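Local coordinates for ABC transporter substrate-binding protein (Bradyrhizobium japonicum, PDB 4I1D) that probably binds a small solute, perhaps a polyamine, in the periplasm for uptake by an ABC transporter, and holds D-malate in this crystal, at residues Asp61-Tyr66 and Gln229-Cys234; Ala89-Tyr94 and Gly270-Phe275; Lys160-Asp165 and Tyr303-Ser308. One frame throughout, in Å; residues are numbered along the deposited sequence.

The three contacts differ in depth and in chemistry. Contact 1 is core: two strands of the central sheet pair antiparallel, held by backbone hydrogen bonds and buried hydroxyls. Contact 2 is only partly buried, its centre about 16 Å from the centre of the chain against 8 Å for contact 1, and joins two loops by ring, selenium and carbonyl packing with no hydrogen bond across it. Contact 3 is again largely buried but away from the sheet, where W305 and W306 meet a tyrosine, a proline and a leucine. Contacts 1 and 3 hold touching elements, since Y303 OH is probably hydrogen-bonded to S230 N at 2.9 Å; contacts 2 and 3 do not touch.

Contact 1. Residues Asp61-Tyr66 and Gln229-Cys234; sequences DTPTGY and QSTSLC
The carboxylate of D61 crosses T231 obliquely, OD1 lying 2.9 Å from T231 OG1. That hydroxyl is also hydrogen-bonded to E103, so which acid takes its proton is unsettled; OD2, at the other corner of the D61 carboxylate, is held by Y14 and S9. With CG anti to the backbone N (chi1 165°), the carboxylate swings beside T231 while CB rests 3.6 Å from L233 CD2. The Y66 ring receives T62 OG1 at its edge, in plane, and W43 is hydrogen-bonded to the same oxygen.

The peptide groups show antiparallel pairing. T62 and S232 form the hydrogen-bonded pair: T62 N reaches S232 O at 3.0 Å and S232 N reaches T62 O at 2.8 Å, both with N-H...O angles of 167°. D61-L233 and P63-T231 are the neighbouring non-hydrogen-bonded pairs. T64 N still bonds to S230 O at 3.2 Å as the chain turns into helix 64-72. Strand 219-235 runs antiparallel beside 59-63, which is followed by 4-9 and then 33-38, the order expected of type II periplasmic binding proteins.

T64 OG1 bridges two serines, 2.7 Å from S232 OG and 2.8 Å from S230 OG, where the chain leaves the sheet. The hydroxyls of Y14, S9 and T231 would probably stabilise a charged D61, though E103, sharing T231 OG1, would partly oppose this.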
# COMPACT_ATOMS: atom_id res chain seq x y z
N ASP A 61 -36.17 10.54 -8.69
CA ASP A 61 -36.94 10.15 -7.52
C ASP A 61 -35.95 9.65 -6.46
O ASP A 61 -35.28 8.65 -6.68
CB ASP A 61 -37.90 9.03 -7.89
CG ASP A 61 -38.48 8.33 -6.68
OD1 ASP A 61 -38.82 9.04 -5.71
OD2 ASP A 61 -38.59 7.08 -6.71
N THR A 62 -35.87 10.35 -5.33
CA THR A 62 -34.83 10.04 -4.34
C THR A 62 -35.28 10.35 -2.90
O THR A 62 -36.17 11.18 -2.70
CB THR A 62 -33.55 10.84 -4.69
OG1 THR A 62 -32.44 10.35 -3.94
CG2 THR A 62 -33.76 12.33 -4.40
N PRO A 63 -34.67 9.68 -1.90
CA PRO A 63 -34.99 10.04 -0.52
C PRO A 63 -34.95 11.54 -0.30
O PRO A 63 -34.03 12.24 -0.72
CB PRO A 63 -33.90 9.33 0.29
CG PRO A 63 -33.66 8.08 -0.52
CD PRO A 63 -33.74 8.54 -1.96
N THR A 64 -35.98 12.03 0.38
CA THR A 64 -36.28 13.44 0.47
C THR A 64 -35.11 14.27 1.02
O THR A 64 -34.89 15.41 0.60
CB THR A 64 -37.55 13.62 1.31
OG1 THR A 64 -38.61 12.89 0.69
CG2 THR A 64 -37.94 15.07 1.42
N GLY A 65 -34.34 13.70 1.93
CA GLY A 65 -33.23 14.41 2.54
C GLY A 65 -32.16 14.81 1.55
O GLY A 65 -31.51 15.85 1.72
N TYR A 66 -31.97 14.00 0.51
CA TYR A 66 -30.98 14.30 -0.52
C TYR A 66 -31.44 15.46 -1.39
O TYR A 66 -30.62 16.20 -1.94
CB TYR A 66 -30.71 13.07 -1.40
CG TYR A 66 -30.14 11.89 -0.64
CD1 TYR A 66 -29.33 12.09 0.46
CD2 TYR A 66 -30.44 10.59 -1.01
CE1 TYR A 66 -28.81 11.02 1.17
CE2 TYR A 66 -29.93 9.51 -0.31
CZ TYR A 66 -29.12 9.73 0.78
OH TYR A 66 -28.61 8.66 1.49
N GLN A 229 -40.74 7.13 6.28
CA GLN A 229 -39.86 7.88 5.40
C GLN A 229 -40.51 8.13 4.06
O GLN A 229 -41.61 7.64 3.80
CB GLN A 229 -38.56 7.10 5.21
CG GLN A 229 -37.82 6.85 6.52
CD GLN A 229 -36.88 5.65 6.42
OE1 GLN A 229 -37.13 4.59 7.02
NE2 GLN A 229 -35.81 5.81 5.67
N SER A 230 -39.84 8.88 3.19
CA SER A 230 -40.39 9.19 1.88
C SER A 230 -39.31 9.49 0.84
O SER A 230 -38.22 9.94 1.18
CB SER A 230 -41.31 10.41 1.97
OG SER A 230 -40.54 11.58 2.20
N THR A 231 -39.64 9.25 -0.43
CA THR A 231 -38.85 9.83 -1.51
C THR A 231 -39.62 11.01 -2.11
O THR A 231 -40.84 11.15 -1.93
CB THR A 231 -38.51 8.81 -2.62
OG1 THR A 231 -39.72 8.22 -3.11
CG2 THR A 231 -37.58 7.71 -2.08
N SER A 232 -38.88 11.87 -2.82
CA SER A 232 -39.46 13.03 -3.49
C SER A 232 -38.91 13.15 -4.92
O SER A 232 -37.83 12.64 -5.23
CB SER A 232 -39.15 14.32 -2.70
OG SER A 232 -39.71 14.28 -1.40
N LEU A 233 -39.66 13.84 -5.77
CA LEU A 233 -39.22 14.12 -7.13
C LEU A 233 -38.57 15.49 -7.17
O LEU A 233 -39.04 16.43 -6.52
CB LEU A 233 -40.41 14.10 -8.08
CG LEU A 233 -41.26 12.83 -8.10
CD1 LEU A 233 -42.29 12.95 -9.20
CD2 LEU A 233 -40.39 11.61 -8.32
N CYS A 234 -37.47 15.59 -7.92
CA CYS A 234 -36.77 16.85 -8.14
C CYS A 234 -36.21 16.83 -9.56
O CYS A 234 -36.17 15.78 -10.19
CB CYS A 234 -35.62 17.02 -7.15
SG CYS A 234 -34.46 15.63 -7.19

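Contact 2. Residues Ala89-Tyr94 and Gly270-Phe275; sequences AMPEAY and GNPKAF. With SO4 (sulfate ion), chain F.
P272 lies over one face of the Y94 ring, the proline and tyrosine side chains pointing opposite ways. Its CG stands 3.9 Å from the ring centroid and 16° off the ring normal, a CH-pi contact displaced toward the CZ rim. Y94 CD1 also comes within 3.3 Å of G270 O. Within its own segment the same ring has P91 O at its edge, in plane. P91 adds a looser apolar touch, CD to P272 CG at 4.1 Å, again with the side chains running in opposite senses.

M90, present as selenomethionine, passes N271 at a slant: M90 CG is 3.5 Å from N271 CG, and SE follows along the amide. A bend at the last torsion (chi3 53°) then turns M90 CE back to G270 O, 3.6 Å away. N271 is itself fixed by an Asx turn, in which K273 N bonds to N271 OD1 at 2.8 Å from above the carbonyl plane, 38° out of it, while ND2 is hydrogen-bonded to V253 O. Putting an alanine in place of Y94 removes the ring under P272, which would probably open a gap beside G270 O and leave the proline less fixed.

On the outer side, E92 N holds a sulfate ion, probably from the crystallisation liquor, through its O4 at 2.9 Å. The contact joins the loop between helix 85-88 and strand 100-112 to the loop after strand 268-269. Those two strands pair antiparallel, Y94 is bonded to S101 at the start of the first, and helix 255-260 backs the second loop through Q258, which accepts from N271 N.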
# COMPACT_ATOMS: atom_id res chain seq x y z
N ALA A 89 -51.20 22.52 -4.23
CA ALA A 89 -52.37 22.19 -3.42
C ALA A 89 -52.03 21.28 -2.23
O ALA A 89 -52.83 21.15 -1.31
CB ALA A 89 -53.47 21.57 -4.28
N MSE A 90 -50.86 20.66 -2.27
CA MSE A 90 -50.41 19.82 -1.16
C MSE A 90 -49.96 20.68 0.03
O MSE A 90 -49.51 21.82 -0.16
CB MSE A 90 -49.27 18.89 -1.60
CG MSE A 90 -49.74 17.80 -2.55
SE MSE A 90 -48.30 16.85 -3.46
CE MSE A 90 -47.23 16.35 -1.92
N PRO A 91 -50.10 20.16 1.26
CA PRO A 91 -49.63 20.90 2.43
C PRO A 91 -48.14 21.20 2.33
O PRO A 91 -47.40 20.44 1.70
CB PRO A 91 -49.91 19.94 3.59
CG PRO A 91 -51.02 19.09 3.10
CD PRO A 91 -50.76 18.90 1.63
N GLU A 92 -47.71 22.31 2.93
CA GLU A 92 -46.34 22.77 2.81
C GLU A 92 -45.34 21.80 3.41
O GLU A 92 -44.17 21.76 3.01
CB GLU A 92 -46.19 24.17 3.41
CG GLU A 92 -47.08 25.21 2.74
CD GLU A 92 -46.45 26.58 2.66
OE1 GLU A 92 -45.81 27.00 3.65
OE2 GLU A 92 -46.59 27.24 1.60
N ALA A 93 -45.79 20.99 4.36
CA ALA A 93 -44.91 20.01 4.97
C ALA A 93 -44.59 18.84 4.02
O ALA A 93 -43.74 18.00 4.33
CB ALA A 93 -45.51 19.50 6.26
N TYR A 94 -45.28 18.78 2.88
CA TYR A 94 -45.08 17.70 1.92
C TYR A 94 -44.22 18.10 0.73
O TYR A 94 -44.01 17.31 -0.19
CB TYR A 94 -46.42 17.16 1.42
CG TYR A 94 -47.18 16.31 2.42
CD1 TYR A 94 -47.10 14.92 2.38
CD2 TYR A 94 -47.99 16.89 3.38
CE1 TYR A 94 -47.81 14.14 3.29
CE2 TYR A 94 -48.70 16.12 4.29
CZ TYR A 94 -48.60 14.75 4.24
OH TYR A 94 -49.30 13.97 5.13
N GLY A 270 -47.35 9.96 -1.83
CA GLY A 270 -46.75 11.21 -1.40
C GLY A 270 -47.80 12.31 -1.24
O GLY A 270 -47.68 13.18 -0.38
N ASN A 271 -48.84 12.28 -2.08
CA ASN A 271 -49.90 13.28 -2.01
C ASN A 271 -51.07 12.75 -1.21
O ASN A 271 -51.83 11.90 -1.68
CB ASN A 271 -50.37 13.68 -3.42
CG ASN A 271 -51.40 14.81 -3.39
OD1 ASN A 271 -52.01 15.10 -2.36
ND2 ASN A 271 -51.60 15.43 -4.54
N PRO A 272 -51.24 13.27 0.02
CA PRO A 272 -52.29 12.79 0.91
C PRO A 272 -53.70 12.97 0.32
O PRO A 272 -54.63 12.32 0.79
CB PRO A 272 -52.10 13.63 2.18
CG PRO A 272 -51.35 14.84 1.72
CD PRO A 272 -50.46 14.36 0.62
N LYS A 273 -53.84 13.83 -0.68
CA LYS A 273 -55.12 14.01 -1.36
C LYS A 273 -55.57 12.71 -2.03
O LYS A 273 -56.76 12.51 -2.28
CB LYS A 273 -55.07 15.13 -2.40
CG LYS A 273 -55.06 16.54 -1.81
CD LYS A 273 -56.18 17.39 -2.41
CE LYS A 273 -56.16 18.80 -1.84
NZ LYS A 273 -57.43 19.54 -2.10
N ALA A 274 -54.62 11.84 -2.33
CA ALA A 274 -54.93 10.55 -2.93
C ALA A 274 -55.98 9.77 -2.13
O ALA A 274 -56.78 9.03 -2.70
CB ALA A 274 -53.67 9.72 -3.08
N PHE A 275 -55.97 9.94 -0.81
CA PHE A 275 -56.86 9.19 0.07
C PHE A 275 -58.30 9.67 -0.00
O PHE A 275 -59.21 9.00 0.50
CB PHE A 275 -56.39 9.28 1.52
CG PHE A 275 -55.24 8.39 1.84
CD1 PHE A 275 -54.01 8.92 2.19
CD2 PHE A 275 -55.39 7.02 1.80
CE1 PHE A 275 -52.94 8.10 2.49
CE2 PHE A 275 -54.32 6.19 2.10
CZ PHE A 275 -53.10 6.73 2.45
S SO4 F . -50.32 24.08 4.85
O1 SO4 F . -51.43 23.24 5.29
O2 SO4 F . -50.41 24.29 3.40
O3 SO4 F . -50.37 25.38 5.51
O4 SO4 F . -49.06 23.42 5.19

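Contact 3. Residues Lys160-Asp165 and Tyr303-Ser308; sequences KLYPLD and YAWWSS. With SO4 (sulfate ion), chain H.
W305 is the centre of an aromatic and aliphatic cluster with Y162, P163 and L164, in which the short helix 303-306 of this periplasmic binding protein fold packs on the loop leading to helix 166-176. L164 covers one face of the indole: its CG stands 3.9 Å from the centroid of the six-membered ring and only 8° off the normal, a CH-pi contact, and L164 CD1 reaches W305 CZ3 at 3.5 Å. P163, preceded by a cis peptide bond, brings its CB to 3.6 Å from W305 CD1. The Y162 ring lies on the same side of the indole as L164, nearer its root, Y162 CD1 touching W305 CB at 3.7 Å, with the ring planes at 50° in an oblique pair. The first torsion of W305 (chi1 -175°) turns the indole away from its own N and lays it alongside P163 and L164; its CZ3 in turn lies over the centre of W306.

L164 CD1 also meets W306 CZ2 at 3.9 Å. The polar ends of Y162 and W306 share one acceptor: Y162 OH and W306 NE1 are both hydrogen-bonded to E148. Beyond the helix, S308, the N-cap of helix 309-321, returns its OG to W305 O at 2.6 Å, where S308 N also bonds.

In the plane of the indole, a water accepts from W305 NE1 at 3.1 Å and itself donates to L164 O, bridging the segments.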
# COMPACT_ATOMS: atom_id res chain seq x y z
N LYS A 160 -40.41 12.07 20.01
CA LYS A 160 -39.48 12.91 20.76
C LYS A 160 -38.01 12.67 20.36
O LYS A 160 -37.10 13.03 21.10
CB LYS A 160 -39.64 12.65 22.26
CG LYS A 160 -41.02 12.98 22.81
CD LYS A 160 -41.25 14.49 22.92
CE LYS A 160 -42.50 14.80 23.74
NZ LYS A 160 -42.66 16.26 23.99
N LEU A 161 -37.79 12.07 19.20
CA LEU A 161 -36.45 11.67 18.79
C LEU A 161 -35.51 12.82 18.43
O LEU A 161 -34.34 12.81 18.81
CB LEU A 161 -36.52 10.70 17.62
CG LEU A 161 -36.96 9.29 18.01
CD1 LEU A 161 -37.43 8.53 16.80
CD2 LEU A 161 -35.81 8.58 18.69
N TYR A 162 -36.01 13.80 17.69
CA TYR A 162 -35.15 14.83 17.10
C TYR A 162 -35.04 16.08 17.98
O TYR A 162 -35.99 16.46 18.65
CB TYR A 162 -35.63 15.18 15.68
CG TYR A 162 -35.61 14.00 14.73
CD1 TYR A 162 -34.43 13.60 14.11
CD2 TYR A 162 -36.76 13.27 14.47
CE1 TYR A 162 -34.40 12.51 13.25
CE2 TYR A 162 -36.75 12.17 13.60
CZ TYR A 162 -35.56 11.80 13.00
OH TYR A 162 -35.53 10.72 12.14
N PRO A 163 -33.85 16.70 18.02
CA PRO A 163 -32.60 16.26 17.37
C PRO A 163 -32.05 14.99 18.02
O PRO A 163 -32.19 14.85 19.23
CB PRO A 163 -31.65 17.43 17.62
CG PRO A 163 -32.20 18.11 18.87
CD PRO A 163 -33.68 17.97 18.76
N LEU A 164 -31.46 14.09 17.24
CA LEU A 164 -31.05 12.79 17.78
C LEU A 164 -29.92 12.92 18.79
O LEU A 164 -28.96 13.65 18.57
CB LEU A 164 -30.63 11.83 16.66
CG LEU A 164 -31.67 11.42 15.62
CD1 LEU A 164 -31.10 10.40 14.66
CD2 LEU A 164 -32.95 10.88 16.25
N ASP A 165 -30.04 12.20 19.90
CA ASP A 165 -28.91 12.06 20.82
C ASP A 165 -28.01 10.96 20.26
O ASP A 165 -28.22 9.77 20.50
CB ASP A 165 -29.41 11.67 22.21
CG ASP A 165 -28.28 11.60 23.24
OD1 ASP A 165 -27.10 11.53 22.85
OD2 ASP A 165 -28.60 11.60 24.46
N TYR A 303 -35.98 14.84 7.82
CA TYR A 303 -34.99 15.12 6.79
C TYR A 303 -34.23 16.42 7.03
O TYR A 303 -33.09 16.56 6.62
CB TYR A 303 -35.64 15.07 5.39
CG TYR A 303 -36.09 13.67 5.10
CD1 TYR A 303 -35.16 12.66 4.92
CD2 TYR A 303 -37.44 13.34 5.09
CE1 TYR A 303 -35.55 11.35 4.69
CE2 TYR A 303 -37.85 12.05 4.86
CZ TYR A 303 -36.90 11.05 4.66
OH TYR A 303 -37.31 9.75 4.43
N ALA A 304 -34.87 17.37 7.71
CA ALA A 304 -34.19 18.58 8.12
C ALA A 304 -33.04 18.24 9.08
O ALA A 304 -31.96 18.81 8.98
CB ALA A 304 -35.16 19.56 8.78
N TRP A 305 -33.26 17.30 9.99
CA TRP A 305 -32.17 16.91 10.89
C TRP A 305 -31.07 16.16 10.14
O TRP A 305 -29.89 16.52 10.28
CB TRP A 305 -32.65 16.09 12.10
CG TRP A 305 -31.51 15.82 13.08
CD1 TRP A 305 -31.11 16.61 14.12
CD2 TRP A 305 -30.61 14.69 13.07
NE1 TRP A 305 -30.02 16.05 14.76
CE2 TRP A 305 -29.70 14.87 14.14
CE3 TRP A 305 -30.49 13.55 12.27
CZ2 TRP A 305 -28.69 13.95 14.42
CZ3 TRP A 305 -29.49 12.64 12.56
CH2 TRP A 305 -28.60 12.84 13.62
N TRP A 306 -31.44 15.16 9.35
CA TRP A 306 -30.45 14.35 8.63
C TRP A 306 -29.60 15.12 7.63
O TRP A 306 -28.44 14.77 7.39
CB TRP A 306 -31.10 13.14 7.95
CG TRP A 306 -31.27 12.01 8.89
CD1 TRP A 306 -32.43 11.56 9.43
CD2 TRP A 306 -30.22 11.22 9.45
NE1 TRP A 306 -32.18 10.51 10.28
CE2 TRP A 306 -30.83 10.29 10.31
CE3 TRP A 306 -28.83 11.20 9.30
CZ2 TRP A 306 -30.09 9.33 11.02
CZ3 TRP A 306 -28.10 10.25 10.01
CH2 TRP A 306 -28.73 9.34 10.86
N SER A 307 -30.16 16.18 7.06
CA SER A 307 -29.47 16.99 6.06
C SER A 307 -28.75 18.19 6.69
O SER A 307 -28.18 19.03 5.98
CB SER A 307 -30.46 17.47 5.00
OG SER A 307 -31.45 18.31 5.59
N SER A 308 -28.80 18.30 8.01
CA SER A 308 -28.14 19.39 8.71
C SER A 308 -26.71 18.96 9.06
O SER A 308 -26.37 17.78 8.95
CB SER A 308 -28.90 19.74 9.98
OG SER A 308 -28.69 18.75 10.98
S SO4 H . -38.47 17.43 8.05
O1 SO4 H . -39.17 16.19 7.73
O2 SO4 H . -38.51 18.31 6.89
O3 SO4 H . -39.08 18.08 9.22
O4 SO4 H . -37.08 17.13 8.39
O HOH W 1 -28.24 16.07 17.24